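Local coordinates for alcohol dehydrogenase superfamily protein (Novosphingobium aromaticivorans, PDB 3GAZ), which probably works as an NADP-dependent oxidoreductase of the medium-chain alcohol dehydrogenase superfamily, though its substrate is not established, at residues G18-R23 with A309-A314. Residues are numbered along the deposited sequence; the frame is centred on the assembly and turned at random.
Sequences GPFVLR and AEIGSA
One face of the F20 ring receives the CG2 methyl of I311, which sits almost exactly over the middle of the ring: CG2 lies 3.6 Å from the ring centroid and only 2° off the normal, a well-formed CH-pi contact. The backbone of G312 comes in obliquely, its N 3.6 Å from F20 CD2, although a small side chain at this position would also fit beside the ring. In I311 the CG2 branch stands anti to the backbone N while CG1 takes the place beside that N; beta-branching thus gives this residue a methyl set directly on CB to face the ring. The strand carrying F20 pairs antiparallel with strand 7-13 in a two-stranded hairpin near the N-terminus, and helix 311-319 packs against this hairpin, so two parts of the chain nearly three hundred residues apart meet within the enoyl reductase-like region. A11 and V13 of the partner strand extend the apolar patch, touching I311 and F20 respectively. Replacing F20 by an alanine would probably strip the CG2 methyl of I311 of its aromatic partner and open a gap between the hairpin and the start of the helix. Two residues further along the strand, L22 points to the same side and reaches A309, one residue ahead of the N-cap E310, with CD1 3.9 Å from A309 CB; the reach of a leucine carries its end to the alanine methyl, an apolar contact at this more exposed margin, where L22 also packs on I308.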
loop_
_atom_site.group_PDB
_atom_site.type_symbol
_atom_site.label_atom_id
_atom_site.label_comp_id
_atom_site.label_asym_id
_atom_site.label_seq_id
_atom_site.Cartn_x
_atom_site.Cartn_y
_atom_site.Cartn_z
ATOM N N GLY A 18 1.941 -14.008 -13.787
ATOM C CA GLY A 18 2.385 -13.504 -15.071
ATOM C C GLY A 18 3.895 -13.353 -15.129
ATOM O O GLY A 18 4.570 -13.418 -14.101
ATOM N N PRO A 19 4.458 -13.161 -16.329
ATOM C CA PRO A 19 5.905 -13.002 -16.481
ATOM C C PRO A 19 6.377 -11.631 -16.008
ATOM O O PRO A 19 5.579 -10.711 -15.848
ATOM C CB PRO A 19 6.109 -13.178 -17.983
ATOM C CG PRO A 19 4.849 -12.585 -18.548
ATOM C CD PRO A 19 3.792 -13.176 -17.644
ATOM N N PHE A 20 7.676 -11.506 -15.773
ATOM C CA PHE A 20 8.244 -10.232 -15.370
ATOM C C PHE A 20 8.409 -9.462 -16.675
ATOM O O PHE A 20 9.269 -9.780 -17.495
ATOM C CB PHE A 20 9.588 -10.458 -14.675
ATOM C CG PHE A 20 9.452 -10.978 -13.272
ATOM C CD1 PHE A 20 9.149 -10.110 -12.225
ATOM C CD2 PHE A 20 9.562 -12.338 -13.003
ATOM C CE1 PHE A 20 8.958 -10.591 -10.933
ATOM C CE2 PHE A 20 9.372 -12.829 -11.715
ATOM C CZ PHE A 20 9.068 -11.953 -10.676
ATOM N N VAL A 21 7.563 -8.460 -16.875
ATOM C CA VAL A 21 7.592 -7.680 -18.103
ATOM C C VAL A 21 8.428 -6.413 -18.014
ATOM O O VAL A 21 8.140 -5.531 -17.209
ATOM C CB VAL A 21 6.158 -7.300 -18.530
ATOM C CG1 VAL A 21 6.182 -6.509 -19.836
ATOM C CG2 VAL A 21 5.319 -8.565 -18.673
ATOM N N LEU A 22 9.470 -6.329 -18.839
ATOM C CA LEU A 22 10.316 -5.145 -18.854
ATOM C C LEU A 22 9.537 -4.016 -19.529
ATOM O O LEU A 22 9.032 -4.178 -20.643
ATOM C CB LEU A 22 11.613 -5.415 -19.617
ATOM C CG LEU A 22 12.561 -6.434 -18.981
ATOM C CD1 LEU A 22 13.851 -6.488 -19.779
ATOM C CD2 LEU A 22 12.854 -6.036 -17.536
ATOM N N ARG A 23 9.457 -2.876 -18.855
ATOM C CA ARG A 23 8.720 -1.716 -19.358
ATOM C C ARG A 23 9.512 -0.418 -19.174
ATOM O O ARG A 23 10.296 -0.298 -18.231
ATOM C CB ARG A 23 7.399 -1.574 -18.588
ATOM C CG ARG A 23 6.382 -2.691 -18.789
ATOM C CD ARG A 23 5.794 -2.625 -20.184
ATOM N NE ARG A 23 5.387 -1.264 -20.538
ATOM C CZ ARG A 23 4.429 -0.577 -19.922
ATOM N NH1 ARG A 23 3.762 -1.118 -18.909
ATOM N NH2 ARG A 23 4.143 0.660 -20.314
ATOM N N ALA A 309 16.695 -8.661 -16.936
ATOM C CA ALA A 309 15.940 -9.395 -17.949
ATOM C C ALA A 309 15.772 -10.884 -17.630
ATOM O O ALA A 309 15.053 -11.595 -18.336
ATOM C CB ALA A 309 16.615 -9.233 -19.316
ATOM N N GLU A 310 16.406 -11.352 -16.556
ATOM C CA GLU A 310 16.334 -12.769 -16.191
ATOM C C GLU A 310 15.740 -12.991 -14.799
ATOM O O GLU A 310 16.071 -13.963 -14.119
ATOM C CB GLU A 310 17.744 -13.370 -16.260
ATOM C CG GLU A 310 18.479 -12.997 -17.544
ATOM C CD GLU A 310 19.972 -13.283 -17.500
ATOM O OE1 GLU A 310 20.634 -12.927 -16.499
ATOM O OE2 GLU A 310 20.489 -13.847 -18.486
ATOM N N ILE A 311 14.846 -12.099 -14.386
ATOM C CA ILE A 311 14.237 -12.191 -13.066
ATOM C C ILE A 311 13.414 -13.459 -12.869
ATOM O O ILE A 311 13.415 -14.034 -11.782
ATOM C CB ILE A 311 13.397 -10.918 -12.772
ATOM C CG1 ILE A 311 14.319 -9.694 -12.838
ATOM C CG2 ILE A 311 12.746 -11.010 -11.396
ATOM C CD1 ILE A 311 13.634 -8.360 -12.581
ATOM N N GLY A 312 12.718 -13.906 -13.912
ATOM C CA GLY A 312 11.946 -15.131 -13.791
ATOM C C GLY A 312 12.861 -16.291 -13.431
ATOM O O GLY A 312 12.529 -17.126 -12.581
ATOM N N SER A 313 14.023 -16.343 -14.075
ATOM C CA SER A 313 15.002 -17.395 -13.811
ATOM C C SER A 313 15.578 -17.234 -12.408
ATOM O O SER A 313 15.879 -18.217 -11.735
ATOM C CB SER A 313 16.143 -17.344 -14.834
ATOM O OG SER A 313 15.672 -17.625 -16.141
ATOM N N ALA A 314 15.735 -15.988 -11.969
ATOM C CA ALA A 314 16.273 -15.735 -10.637
ATOM C C ALA A 314 15.378 -16.365 -9.572
ATOM O O ALA A 314 15.870 -17.007 -8.640
ATOM C CB ALA A 314 16.403 -14.239 -10.399
#